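Local coordinates for octenoyl-coa reductase/carboxylase (Streptomyces sp., PDB 4A0S), which probably catalyses the NADPH-dependent reductive carboxylation of 2-octenoyl-CoA, making an extender unit for polyketide synthesis in the cinnabaramide pathway, at residues T205-R208 against M209-D213; D284-R287 against V288-T291; N347-L350 against W351-K355. All blocks are in the same frame, centred on the assembly; numbering follows the deposited sequence.

How the contacts relate
The three contacts come in order along the chain, each on its own helix: 200-210, 285-303 and 347-352. All lie within the enoyl reductase range, and contacts 2 and 3 belong to its Rossmann-like, zinc-binding-dehydrogenase part. Contact 1 meets the nicotinamide end of NADP. Its centre is about 29 Å from that of contact 2 and about 23 Å from that of contact 3, with no touch. Contacts 2 and 3 lie about 16 Å apart between centres and meet where Val-289 packs on Tyr-349. Both hold the same coenzyme A, one at its 3'-phosphate, the other at its diphosphate and pantetheine arm. Contact 3 packs against a neighbouring subunit, and its Trp-351 also touches NADP.

Contact 1. Residues T205-R208 against M209-D213; sequences TAYR and MLVSD. With NAP (NADP nicotinamide-adenine-dinucleotide phosphate), chain F.
The carbonyl oxygen of Tyr-207 takes three backbone N-H groups near the C-terminal end of helix 200-210. Val-211 N lies 2.7 Å from Tyr-207 O, and Ser-212 N is 2.9 Å from the same oxygen. Leu-210 N is farther, 3.3 Å from Tyr-207 O, and comes from above the carbonyl plane. The bond from Ser-212 spans five residues, so the regular alpha-helical pattern is giving way here. Just before, Met-209 N bonds to Thr-205 O in the usual i to i+4 way. The Tyr-207 ring lies over the same turn. Its CG is anti to the backbone N (chi1 178°), which carries the ring along the helix toward Val-211. Val-211 CB sits over one ring face, 3.6 Å from the centroid of Tyr-207, a CH-pi contact. Val-211 CG1 comes 3.3 Å from Tyr-207 CE2. With an alanine in place of Tyr-207, Val-211 would probably lose the ring over its CB, and a gap would open toward helix 365-376. At the other end of the segment, Thr-205 OG1 takes a weak bond from the nicotinamide amide, 3.1 Å from NADP N7N. Its stronger partner is Leu-201 O. Thr-205 CG2 also faces the cofactor, 3.5 Å from C4N of the NADP nicotinamide ring. The extended Arg-208 forms salt bridges with Glu-367 and Asp-154. Tyr-207 meets Phe-240 of helix 232-243 edge-to-face and packs on helix 365-376, while Ala-206, Met-209 and Leu-210 rest on strand 309-312.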
loop_
_atom_site.group_PDB
_atom_site.type_symbol
_atom_site.label_atom_id
_atom_site.label_comp_id
_atom_site.label_asym_id
_atom_site.label_seq_id
_atom_site.Cartn_x
_atom_site.Cartn_y
_atom_site.Cartn_z
ATOM N N THR A 205 0.826 18.950 -7.572
ATOM C CA THR A 205 0.303 17.955 -8.491
ATOM C C THR A 205 1.371 16.936 -8.881
ATOM O O THR A 205 1.105 15.737 -8.905
ATOM C CB THR A 205 -0.267 18.613 -9.755
ATOM O OG1 THR A 205 -1.429 19.359 -9.392
ATOM C CG2 THR A 205 -0.669 17.568 -10.770
ATOM N N ALA A 206 2.571 17.428 -9.170
ATOM C CA ALA A 206 3.670 16.557 -9.514
ATOM C C ALA A 206 4.030 15.701 -8.282
ATOM O O ALA A 206 4.413 14.533 -8.397
ATOM C CB ALA A 206 4.869 17.385 -9.977
ATOM N N TYR A 207 3.884 16.310 -7.115
ATOM C CA TYR A 207 4.240 15.688 -5.862
ATOM C C TYR A 207 3.299 14.515 -5.618
ATOM O O TYR A 207 3.732 13.404 -5.280
ATOM C CB TYR A 207 4.139 16.685 -4.703
ATOM C CG TYR A 207 4.458 16.010 -3.397
ATOM C CD1 TYR A 207 3.498 15.226 -2.745
ATOM C CD2 TYR A 207 5.739 16.102 -2.841
ATOM C CE1 TYR A 207 3.805 14.557 -1.568
ATOM C CE2 TYR A 207 6.043 15.451 -1.651
ATOM C CZ TYR A 207 5.067 14.670 -1.035
ATOM O OH TYR A 207 5.355 14.017 0.125
ATOM N N ARG A 208 2.007 14.767 -5.789
ATOM C CA ARG A 208 1.019 13.702 -5.628
ATOM C C ARG A 208 1.320 12.555 -6.596
ATOM O O ARG A 208 1.341 11.399 -6.213
ATOM C CB ARG A 208 -0.399 14.215 -5.877
ATOM C CG ARG A 208 -1.421 13.106 -5.688
ATOM C CD ARG A 208 -2.855 13.575 -5.808
ATOM N NE ARG A 208 -3.754 12.444 -5.645
ATOM C CZ ARG A 208 -4.378 12.133 -4.507
ATOM N NH1 ARG A 208 -4.196 12.857 -3.404
ATOM N NH2 ARG A 208 -5.182 11.081 -4.460
ATOM N N MET A 209 1.556 12.913 -7.853
ATOM C CA MET A 209 1.825 11.949 -8.908
ATOM C C MET A 209 3.045 11.090 -8.650
ATOM O O MET A 209 3.062 9.947 -9.042
ATOM C CB MET A 209 2.022 12.706 -10.220
ATOM C CG MET A 209 0.726 13.352 -10.691
ATOM S SD MET A 209 0.981 14.355 -12.142
ATOM C CE MET A 209 1.264 13.079 -13.379
ATOM N N LEU A 210 4.064 11.648 -8.006
ATOM C CA LEU A 210 5.362 10.979 -7.979
ATOM C C LEU A 210 5.853 10.656 -6.599
ATOM O O LEU A 210 6.489 9.640 -6.412
ATOM C CB LEU A 210 6.431 11.828 -8.668
ATOM C CG LEU A 210 6.222 12.070 -10.155
ATOM C CD1 LEU A 210 7.240 13.105 -10.619
ATOM C CD2 LEU A 210 6.381 10.751 -10.931
ATOM N N VAL A 211 5.604 11.551 -5.648
ATOM C CA VAL A 211 6.211 11.367 -4.345
ATOM C C VAL A 211 5.243 10.684 -3.410
ATOM O O VAL A 211 5.613 9.769 -2.675
ATOM C CB VAL A 211 6.704 12.699 -3.739
ATOM C CG1 VAL A 211 7.308 12.464 -2.328
ATOM C CG2 VAL A 211 7.721 13.373 -4.676
ATOM N N SER A 212 4.002 11.163 -3.443
ATOM C CA SER A 212 2.979 10.761 -2.500
ATOM C C SER A 212 2.641 9.293 -2.613
ATOM O O SER A 212 2.701 8.712 -3.700
ATOM C CB SER A 212 1.703 11.553 -2.753
ATOM O OG SER A 212 0.733 11.183 -1.796
ATOM N N ASP A 213 2.226 8.701 -1.491
ATOM C CA ASP A 213 1.688 7.351 -1.556
ATOM C C ASP A 213 0.336 7.330 -2.268
ATOM O O ASP A 213 -0.221 6.282 -2.495
ATOM C CB ASP A 213 1.628 6.670 -0.187
ATOM C CG ASP A 213 0.603 7.282 0.756
ATOM O OD1 ASP A 213 -0.100 8.251 0.390
ATOM O OD2 ASP A 213 0.516 6.761 1.902
HETATM P PA NAP F . 2.791 23.721 -19.295
HETATM O O1A NAP F . 3.636 24.547 -18.254
HETATM O O2A NAP F . 2.351 24.447 -20.531
HETATM O O5B NAP F . 3.680 22.535 -19.707
HETATM C C5B NAP F . 3.092 21.554 -20.539
HETATM C C4B NAP F . 4.229 20.892 -21.299
HETATM O O4B NAP F . 3.614 19.871 -22.097
HETATM C C3B NAP F . 4.957 21.853 -22.264
HETATM O O3B NAP F . 6.265 21.998 -21.749
HETATM C C2B NAP F . 5.090 21.063 -23.557
HETATM O O2B NAP F . 6.270 20.262 -23.577
HETATM C C1B NAP F . 3.925 20.139 -23.537
HETATM N N9A NAP F . 2.760 20.856 -24.116
HETATM C C8A NAP F . 2.454 22.162 -24.067
HETATM N N7A NAP F . 1.288 22.391 -24.686
HETATM C C5A NAP F . 0.871 21.210 -25.120
HETATM C C6A NAP F . -0.235 20.829 -25.839
HETATM N N6A NAP F . -1.145 21.738 -26.187
HETATM N N1A NAP F . -0.378 19.546 -26.132
HETATM C C2A NAP F . 0.514 18.638 -25.747
HETATM N N3A NAP F . 1.601 18.962 -25.080
HETATM C C4A NAP F . 1.788 20.245 -24.757
HETATM O O3 NAP F . 1.498 23.091 -18.593
HETATM P PN NAP F . 1.549 22.277 -17.207
HETATM O O1N NAP F . 1.248 23.401 -16.154
HETATM O O2N NAP F . 2.787 21.436 -17.028
HETATM O O5D NAP F . 0.224 21.416 -17.425
HETATM C C5D NAP F . 0.330 20.376 -18.393
HETATM C C4D NAP F . -1.010 19.696 -18.391
HETATM O O4D NAP F . -1.228 19.225 -17.016
HETATM C C3D NAP F . -2.171 20.646 -18.686
HETATM O O3D NAP F . -3.052 19.844 -19.501
HETATM C C2D NAP F . -2.777 20.929 -17.328
HETATM O O2D NAP F . -4.189 21.233 -17.425
HETATM C C1D NAP F . -2.618 19.548 -16.723
HETATM N N1N NAP F . -2.489 19.740 -15.298
HETATM C C2N NAP F . -3.286 18.957 -14.490
HETATM C C3N NAP F . -3.142 19.147 -13.145
HETATM C C7N NAP F . -4.009 18.316 -12.281
HETATM O O7N NAP F . -4.731 17.426 -12.742
HETATM N N7N NAP F . -3.946 18.667 -11.025
HETATM C C4N NAP F . -2.245 20.073 -12.605
HETATM C C5N NAP F . -1.429 20.855 -13.404
HETATM C C6N NAP F . -1.551 20.678 -14.772
HETATM P P2B NAP F . 6.708 19.728 -25.031
HETATM O O1X NAP F . 8.235 19.336 -24.619
HETATM O O2X NAP F . 5.877 18.406 -25.431
HETATM O O3X NAP F . 6.520 20.959 -25.884
#

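Contact 2. Residues D284-R287 against V288-T291; sequences DPRR and VVET. With CO8 (octanoyl-coenzyme A), chain L.
Backbone N-H groups of Val-288, Val-289, Glu-290 and Thr-291 bond to the carbonyls of Asp-284, Pro-285, Arg-286 and Arg-287, the regular i to i+4 pattern of the opening turns of helix 285-303. Asp-284 is the N-cap. Its OD1 accepts from Arg-287 N at 3.2 Å, and the N-H comes from above the carboxylate plane. The helix belongs to the Rossmann-like domain and lies between strands 269-271 and 309-312 of the parallel sheet. Val-288 and Val-289 turn to the protein and pack on helix 316-325. Arg-286 and Glu-290 lie on the exposed side, where their side chains cross at about a right angle. Glu-290 CG sits over one face of the guanidinium. Glu-290 OE1 is 3.2 Å from Arg-286 CG but 4.0 Å from Arg-286 NE, well out of the guanidinium plane. The charges may attract, but no N-H points at the carboxylate. The guanidinium instead turns its edge to the 3'-phosphate of coenzyme A, whose phosphorus lies in its plane. Arg-286 NH2 donates to CO8 O7A at 3.1 Å (155°), and NH1 makes a weak bond to O8A of the same phosphate. Arg-293 also bonds to the coenzyme and lies close to Arg-286. Arg-287 is modelled in two conformers. In one of them it reaches Asp-280 and a water shared with Thr-291, so these links are doubtful. Thr-291 OG1 is anti to its own carbonyl carbon (chi1 -58°), which brings the hydroxyl back over the preceding turn. Arg-287 O is gripped from opposite faces of its plane, by Thr-291 OG1 at 2.8 Å and by Thr-291 N at 2.7 Å.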
loop_
_atom_site.group_PDB
_atom_site.type_symbol
_atom_site.label_atom_id
_atom_site.label_comp_id
_atom_site.label_asym_id
_atom_site.label_seq_id
_atom_site.Cartn_x
_atom_site.Cartn_y
_atom_site.Cartn_z
ATOM N N ASP A 284 -2.301 5.743 -34.862
ATOM C CA ASP A 284 -1.530 4.739 -35.578
ATOM C C ASP A 284 -0.928 3.740 -34.584
ATOM O O ASP A 284 0.216 3.905 -34.157
ATOM C CB ASP A 284 -0.434 5.451 -36.380
ATOM C CG ASP A 284 0.260 4.552 -37.398
ATOM O OD1 ASP A 284 0.315 3.319 -37.219
ATOM O OD2 ASP A 284 0.790 5.104 -38.379
ATOM N N PRO A 285 -1.696 2.691 -34.226
ATOM C CA PRO A 285 -1.274 1.705 -33.227
ATOM C C PRO A 285 0.116 1.132 -33.488
ATOM O O PRO A 285 0.914 1.006 -32.553
ATOM C CB PRO A 285 -2.332 0.605 -33.356
ATOM C CG PRO A 285 -3.522 1.300 -33.874
ATOM C CD PRO A 285 -3.005 2.343 -34.808
ATOM N N ARG A 286 0.395 0.797 -34.750
ATOM C CA ARG A 286 1.681 0.237 -35.141
ATOM C C ARG A 286 2.837 1.173 -34.823
ATOM O O ARG A 286 3.823 0.768 -34.197
ATOM C CB ARG A 286 1.698 -0.108 -36.635
ATOM C CG ARG A 286 3.003 -0.764 -37.085
ATOM C CD ARG A 286 3.456 -1.784 -36.042
ATOM N NE ARG A 286 4.526 -2.658 -36.509
ATOM C CZ ARG A 286 4.948 -3.730 -35.842
ATOM N NH1 ARG A 286 4.383 -4.060 -34.684
ATOM N NH2 ARG A 286 5.931 -4.477 -36.334
ATOM N N ARG A 287 2.709 2.417 -35.277
ATOM C CA ARG A 287 3.698 3.418 -35.072
ATOM C C ARG A 287 3.849 3.736 -33.590
ATOM O O ARG A 287 4.972 3.915 -33.132
ATOM C CB ARG A 287 3.349 4.707 -35.825
ATOM C CG ARG A 287 4.399 5.801 -35.684
ATOM C CD ARG A 287 4.489 6.648 -36.930
ATOM N NE ARG A 287 3.515 7.735 -36.936
ATOM C CZ ARG A 287 3.742 8.955 -36.457
ATOM N NH1 ARG A 287 4.912 9.265 -35.912
ATOM N NH2 ARG A 287 2.792 9.870 -36.518
ATOM N N VAL A 288 2.751 3.628 -32.829
ATOM C CA VAL A 288 2.842 3.815 -31.381
ATOM C C VAL A 288 3.698 2.701 -30.788
ATOM O O VAL A 288 4.568 2.970 -29.963
ATOM C CB VAL A 288 1.458 3.928 -30.683
ATOM C CG1 VAL A 288 1.611 3.953 -29.169
ATOM C CG2 VAL A 288 0.741 5.187 -31.132
ATOM N N VAL A 289 3.487 1.464 -31.238
ATOM C CA VAL A 289 4.281 0.338 -30.733
ATOM C C VAL A 289 5.748 0.492 -31.116
ATOM O O VAL A 289 6.627 0.436 -30.247
ATOM C CB VAL A 289 3.720 -1.040 -31.180
ATOM C CG1 VAL A 289 4.687 -2.162 -30.832
ATOM C CG2 VAL A 289 2.367 -1.298 -30.516
ATOM N N GLU A 290 6.011 0.708 -32.405
ATOM C CA GLU A 290 7.382 0.910 -32.884
ATOM C C GLU A 290 8.054 2.032 -32.102
ATOM O O GLU A 290 9.118 1.836 -31.527
ATOM C CB GLU A 290 7.426 1.247 -34.375
ATOM C CG GLU A 290 6.947 0.160 -35.308
ATOM C CD GLU A 290 6.709 0.687 -36.713
ATOM O OE1 GLU A 290 5.591 1.173 -36.988
ATOM O OE2 GLU A 290 7.643 0.642 -37.536
ATOM N N THR A 291 7.409 3.197 -32.082
ATOM C CA THR A 291 7.930 4.374 -31.398
ATOM C C THR A 291 8.091 4.130 -29.901
ATOM O O THR A 291 9.126 4.469 -29.335
ATOM C CB THR A 291 7.046 5.613 -31.650
ATOM O OG1 THR A 291 6.957 5.849 -33.057
ATOM C CG2 THR A 291 7.630 6.853 -30.971
HETATM N N1A CO8 L . 3.654 -15.345 -37.611
HETATM C C2A CO8 L . 4.880 -15.405 -37.096
HETATM N N3A CO8 L . 5.335 -14.466 -36.271
HETATM C C4A CO8 L . 4.558 -13.417 -35.934
HETATM C C5A CO8 L . 3.272 -13.324 -36.455
HETATM C C6A CO8 L . 2.825 -14.325 -37.317
HETATM N N6A CO8 L . 1.600 -14.282 -37.838
HETATM N N7A CO8 L . 2.721 -12.211 -35.972
HETATM C C8A CO8 L . 3.620 -11.626 -35.181
HETATM N N9A CO8 L . 4.748 -12.352 -35.157
HETATM C C1B CO8 L . 5.993 -12.036 -34.366
HETATM C C2B CO8 L . 6.825 -10.839 -34.849
HETATM O O2B CO8 L . 8.222 -11.156 -34.742
HETATM C C3B CO8 L . 6.447 -9.725 -33.870
HETATM O O3B CO8 L . 7.556 -8.849 -33.637
HETATM P P3B CO8 L . 7.468 -7.284 -34.037
HETATM O O7A CO8 L . 7.076 -7.279 -35.611
HETATM O O8A CO8 L . 6.191 -6.686 -33.241
HETATM O O9A CO8 L . 8.734 -6.576 -33.727
HETATM C C4B CO8 L . 6.185 -10.489 -32.585
HETATM O O4B CO8 L . 5.526 -11.706 -33.013
HETATM C C5B CO8 L . 5.318 -9.632 -31.631
HETATM O O5B CO8 L . 5.240 -10.206 -30.303
HETATM P P1A CO8 L . 6.437 -10.023 -29.193
HETATM O O1A CO8 L . 5.844 -10.643 -27.807
HETATM O O2A CO8 L . 7.714 -10.666 -29.608
HETATM O O3A CO8 L . 6.667 -8.415 -28.953
HETATM P P2A CO8 L . 6.184 -7.592 -27.622
HETATM O O4A CO8 L . 6.257 -6.050 -28.078
HETATM O O5A CO8 L . 6.950 -7.852 -26.361
HETATM O O6A CO8 L . 4.604 -7.887 -27.445
HETATM C CBP CO8 L . 2.560 -8.536 -26.294
HETATM C CCP CO8 L . 4.020 -8.099 -26.151
HETATM C CDP CO8 L . 1.798 -7.387 -26.974
HETATM C CEP CO8 L . 2.007 -8.784 -24.882
HETATM C CAP CO8 L . 2.524 -9.823 -27.170
HETATM O OAP CO8 L . 3.453 -10.800 -26.659
HETATM C C9P CO8 L . 1.136 -10.471 -27.193
HETATM O O9P CO8 L . 0.192 -9.964 -27.812
HETATM N N8P CO8 L . 1.081 -11.594 -26.476
HETATM C C7P CO8 L . -0.138 -12.374 -26.290
HETATM C C6P CO8 L . -1.057 -11.592 -25.348
HETATM C C5P CO8 L . -2.504 -11.951 -25.671
HETATM O O5P CO8 L . -3.125 -11.362 -26.558
HETATM N N4P CO8 L . -3.007 -12.960 -24.961
HETATM C C3P CO8 L . -2.247 -13.660 -23.914
HETATM C C2P CO8 L . -3.223 -14.507 -23.118
HETATM S S1P CO8 L . -4.145 -13.541 -21.853
HETATM C "C1'" CO8 L . -4.690 -14.923 -20.985
HETATM O "O1'" CO8 L . -5.676 -15.541 -21.400
HETATM C "C2'" CO8 L . -3.947 -15.323 -19.877
HETATM C "C3'" CO8 L . -4.305 -16.429 -19.112
HETATM C "C4'" CO8 L . -3.608 -16.817 -17.959
HETATM C "C5'" CO8 L . -2.312 -16.054 -17.661
HETATM C "C6'" CO8 L . -1.513 -16.770 -16.556
HETATM C "C7'" CO8 L . -0.118 -16.167 -16.540
HETATM C "C8'" CO8 L . 0.685 -16.763 -15.397
HETATM O O HOH W 1 6.970 8.162 -34.406
#

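Contact 3. Residues N347-L350 against W351-K355; sequences NRYL and WMKLK. With CO8 (octanoyl-coenzyme A), chain L.
Trp-351 N donates to Asn-347 O at 2.9 Å, and Met-352 N to Arg-348 O, the last regular bonds of helix 347-352. The helix then closes in a Schellman motif. Lys-355 N reaches back to Leu-350 O at 2.7 Å, in the carbonyl plane, and Leu-354 N makes a weak bond to Trp-351 O. Leu-354, with positive phi, is the C-prime residue. Tyr-349 O is left buried without a polar partner; CB of Lys-353 and the aliphatic chain of Lys-355 lie beside it, with Lys-355 CE 3.3 Å from Tyr-349 O. The ammonium of Lys-355 goes past it to the carbonyls of Val-323 and Ala-326. Asn-347 ND2 is satisfied by Ser-337 and Thr-334 of a neighbouring subunit. The Asn-347 amide meets the Trp-351 ring at its edge. Trp-351 has a chi1 of 100°, off the staggered values, and this swings the indole obliquely across Arg-348. Arg-348 CA makes a CH-pi contact over the six-membered ring. The indole also turns its edge, at NE1 and CZ2, to the thioester sulfur, with Trp-351 CZ2 3.8 Å from CO8 S1P. Trp-351 touches NADP as well. Arg-348 NH1 makes a weak bond to CO8 O9P, while NH2 forms a salt bridge with Asp-346. The methyl CDP of the coenzyme sits over the centre of that guanidinium. Tyr-349 OH donates to CO8 O4A at 3.0 Å. Lys-353 NZ is more weakly bonded to CO8 O5A, at 3.3 Å, on the same phosphate. The short helix and the residue just after it thus offer polar groups to a pantetheine carbonyl and the diphosphate. The charge of Lys-353 is likely to favour the diphosphate, while Arg-348, paired with Asp-346, serves the pantetheine carbonyl.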
loop_
_atom_site.group_PDB
_atom_site.type_symbol
_atom_site.label_atom_id
_atom_site.label_comp_id
_atom_site.label_asym_id
_atom_site.label_seq_id
_atom_site.Cartn_x
_atom_site.Cartn_y
_atom_site.Cartn_z
ATOM N N ASN A 347 -3.914 -2.346 -24.681
ATOM C CA ASN A 347 -4.092 -2.900 -23.347
ATOM C C ASN A 347 -3.227 -4.114 -23.092
ATOM O O ASN A 347 -2.978 -4.465 -21.945
ATOM C CB ASN A 347 -5.554 -3.240 -23.068
ATOM C CG ASN A 347 -5.813 -3.504 -21.583
ATOM O OD1 ASN A 347 -5.347 -2.759 -20.711
ATOM N ND2 ASN A 347 -6.541 -4.569 -21.294
ATOM N N ARG A 348 -2.756 -4.748 -24.153
ATOM C CA ARG A 348 -1.844 -5.868 -23.980
ATOM C C ARG A 348 -0.630 -5.448 -23.163
ATOM O O ARG A 348 -0.215 -6.155 -22.255
ATOM C CB ARG A 348 -1.421 -6.460 -25.316
ATOM C CG ARG A 348 -2.541 -7.236 -25.973
ATOM C CD ARG A 348 -2.153 -7.642 -27.366
ATOM N NE ARG A 348 -1.559 -6.519 -28.093
ATOM C CZ ARG A 348 -0.842 -6.642 -29.207
ATOM N NH1 ARG A 348 -0.629 -7.840 -29.734
ATOM N NH2 ARG A 348 -0.332 -5.562 -29.790
ATOM N N TYR A 349 -0.095 -4.275 -23.458
ATOM C CA TYR A 349 1.045 -3.779 -22.704
ATOM C C TYR A 349 0.664 -3.505 -21.264
ATOM O O TYR A 349 1.478 -3.677 -20.360
ATOM C CB TYR A 349 1.672 -2.571 -23.401
ATOM C CG TYR A 349 2.269 -2.995 -24.715
ATOM C CD1 TYR A 349 3.549 -3.527 -24.776
ATOM C CD2 TYR A 349 1.520 -2.930 -25.896
ATOM C CE1 TYR A 349 4.093 -3.955 -25.986
ATOM C CE2 TYR A 349 2.046 -3.353 -27.102
ATOM C CZ TYR A 349 3.335 -3.862 -27.143
ATOM O OH TYR A 349 3.857 -4.279 -28.338
ATOM N N LEU A 350 -0.587 -3.141 -21.037
ATOM C CA LEU A 350 -1.006 -2.858 -19.684
ATOM C C LEU A 350 -1.168 -4.127 -18.847
ATOM O O LEU A 350 -0.536 -4.263 -17.798
ATOM C CB LEU A 350 -2.297 -2.058 -19.668
ATOM C CG LEU A 350 -2.511 -1.439 -18.292
ATOM C CD1 LEU A 350 -1.584 -0.232 -18.150
ATOM C CD2 LEU A 350 -3.928 -1.010 -18.191
ATOM N N TRP A 351 -2.016 -5.049 -19.292
ATOM C CA TRP A 351 -2.304 -6.215 -18.460
ATOM C C TRP A 351 -1.206 -7.270 -18.533
ATOM O O TRP A 351 -0.829 -7.839 -17.515
ATOM C CB TRP A 351 -3.672 -6.818 -18.776
ATOM C CG TRP A 351 -3.635 -8.034 -19.666
ATOM C CD1 TRP A 351 -3.182 -9.291 -19.335
ATOM C CD2 TRP A 351 -4.074 -8.115 -21.018
ATOM N NE1 TRP A 351 -3.298 -10.135 -20.408
ATOM C CE2 TRP A 351 -3.852 -9.444 -21.451
ATOM C CE3 TRP A 351 -4.646 -7.198 -21.910
ATOM C CZ2 TRP A 351 -4.177 -9.871 -22.737
ATOM C CZ3 TRP A 351 -4.976 -7.632 -23.184
ATOM C CH2 TRP A 351 -4.733 -8.954 -23.588
ATOM N N MET A 352 -0.679 -7.520 -19.728
ATOM C CA MET A 352 0.323 -8.576 -19.875
ATOM C C MET A 352 1.575 -8.260 -19.074
ATOM O O MET A 352 2.249 -9.147 -18.567
ATOM C CB MET A 352 0.704 -8.768 -21.336
ATOM C CG MET A 352 -0.300 -9.541 -22.137
ATOM S SD MET A 352 -0.279 -11.297 -21.695
ATOM C CE MET A 352 1.292 -11.869 -22.362
ATOM N N LYS A 353 1.886 -6.985 -18.971
ATOM C CA LYS A 353 3.072 -6.581 -18.247
ATOM C C LYS A 353 2.715 -5.987 -16.890
ATOM O O LYS A 353 3.563 -5.432 -16.198
ATOM C CB LYS A 353 3.923 -5.683 -19.140
ATOM C CG LYS A 353 4.688 -6.556 -20.145
ATOM C CD LYS A 353 4.939 -5.882 -21.470
ATOM C CE LYS A 353 5.577 -6.860 -22.440
ATOM N NZ LYS A 353 5.348 -6.434 -23.846
ATOM N N LEU A 354 1.449 -6.166 -16.513
ATOM C CA LEU A 354 0.932 -5.794 -15.192
ATOM C C LEU A 354 1.301 -4.365 -14.835
ATOM O O LEU A 354 1.743 -4.080 -13.718
ATOM C CB LEU A 354 1.432 -6.759 -14.110
ATOM C CG LEU A 354 1.093 -8.223 -14.348
ATOM C CD1 LEU A 354 2.258 -8.943 -15.036
ATOM C CD2 LEU A 354 0.733 -8.903 -13.040
ATOM N N LYS A 355 1.134 -3.478 -15.801
ATOM C CA LYS A 355 1.364 -2.056 -15.590
ATOM C C LYS A 355 0.119 -1.401 -14.987
ATOM O O LYS A 355 -0.978 -1.950 -15.053
ATOM C CB LYS A 355 1.719 -1.380 -16.909
ATOM C CG LYS A 355 2.831 -2.100 -17.660
ATOM C CD LYS A 355 3.326 -1.273 -18.822
ATOM C CE LYS A 355 4.272 -2.084 -19.708
ATOM N NZ LYS A 355 4.773 -1.230 -20.827
HETATM N N1A CO8 L . 3.654 -15.345 -37.611
HETATM C C2A CO8 L . 4.880 -15.405 -37.096
HETATM N N3A CO8 L . 5.335 -14.466 -36.271
HETATM C C4A CO8 L . 4.558 -13.417 -35.934
HETATM C C5A CO8 L . 3.272 -13.324 -36.455
HETATM C C6A CO8 L . 2.825 -14.325 -37.317
HETATM N N6A CO8 L . 1.600 -14.282 -37.838
HETATM N N7A CO8 L . 2.721 -12.211 -35.972
HETATM C C8A CO8 L . 3.620 -11.626 -35.181
HETATM N N9A CO8 L . 4.748 -12.352 -35.157
HETATM C C1B CO8 L . 5.993 -12.036 -34.366
HETATM C C2B CO8 L . 6.825 -10.839 -34.849
HETATM O O2B CO8 L . 8.222 -11.156 -34.742
HETATM C C3B CO8 L . 6.447 -9.725 -33.870
HETATM O O3B CO8 L . 7.556 -8.849 -33.637
HETATM P P3B CO8 L . 7.468 -7.284 -34.037
HETATM O O7A CO8 L . 7.076 -7.279 -35.611
HETATM O O8A CO8 L . 6.191 -6.686 -33.241
HETATM O O9A CO8 L . 8.734 -6.576 -33.727
HETATM C C4B CO8 L . 6.185 -10.489 -32.585
HETATM O O4B CO8 L . 5.526 -11.706 -33.013
HETATM C C5B CO8 L . 5.318 -9.632 -31.631
HETATM O O5B CO8 L . 5.240 -10.206 -30.303
HETATM P P1A CO8 L . 6.437 -10.023 -29.193
HETATM O O1A CO8 L . 5.844 -10.643 -27.807
HETATM O O2A CO8 L . 7.714 -10.666 -29.608
HETATM O O3A CO8 L . 6.667 -8.415 -28.953
HETATM P P2A CO8 L . 6.184 -7.592 -27.622
HETATM O O4A CO8 L . 6.257 -6.050 -28.078
HETATM O O5A CO8 L . 6.950 -7.852 -26.361
HETATM O O6A CO8 L . 4.604 -7.887 -27.445
HETATM C CBP CO8 L . 2.560 -8.536 -26.294
HETATM C CCP CO8 L . 4.020 -8.099 -26.151
HETATM C CDP CO8 L . 1.798 -7.387 -26.974
HETATM C CEP CO8 L . 2.007 -8.784 -24.882
HETATM C CAP CO8 L . 2.524 -9.823 -27.170
HETATM O OAP CO8 L . 3.453 -10.800 -26.659
HETATM C C9P CO8 L . 1.136 -10.471 -27.193
HETATM O O9P CO8 L . 0.192 -9.964 -27.812
HETATM N N8P CO8 L . 1.081 -11.594 -26.476
HETATM C C7P CO8 L . -0.138 -12.374 -26.290
HETATM C C6P CO8 L . -1.057 -11.592 -25.348
HETATM C C5P CO8 L . -2.504 -11.951 -25.671
HETATM O O5P CO8 L . -3.125 -11.362 -26.558
HETATM N N4P CO8 L . -3.007 -12.960 -24.961
HETATM C C3P CO8 L . -2.247 -13.660 -23.914
HETATM C C2P CO8 L . -3.223 -14.507 -23.118
HETATM S S1P CO8 L . -4.145 -13.541 -21.853
HETATM C "C1'" CO8 L . -4.690 -14.923 -20.985
HETATM O "O1'" CO8 L . -5.676 -15.541 -21.400
HETATM C "C2'" CO8 L . -3.947 -15.323 -19.877
HETATM C "C3'" CO8 L . -4.305 -16.429 -19.112
HETATM C "C4'" CO8 L . -3.608 -16.817 -17.959
HETATM C "C5'" CO8 L . -2.312 -16.054 -17.661
HETATM C "C6'" CO8 L . -1.513 -16.770 -16.556
HETATM C "C7'" CO8 L . -0.118 -16.167 -16.540
HETATM C "C8'" CO8 L . 0.685 -16.763 -15.397
#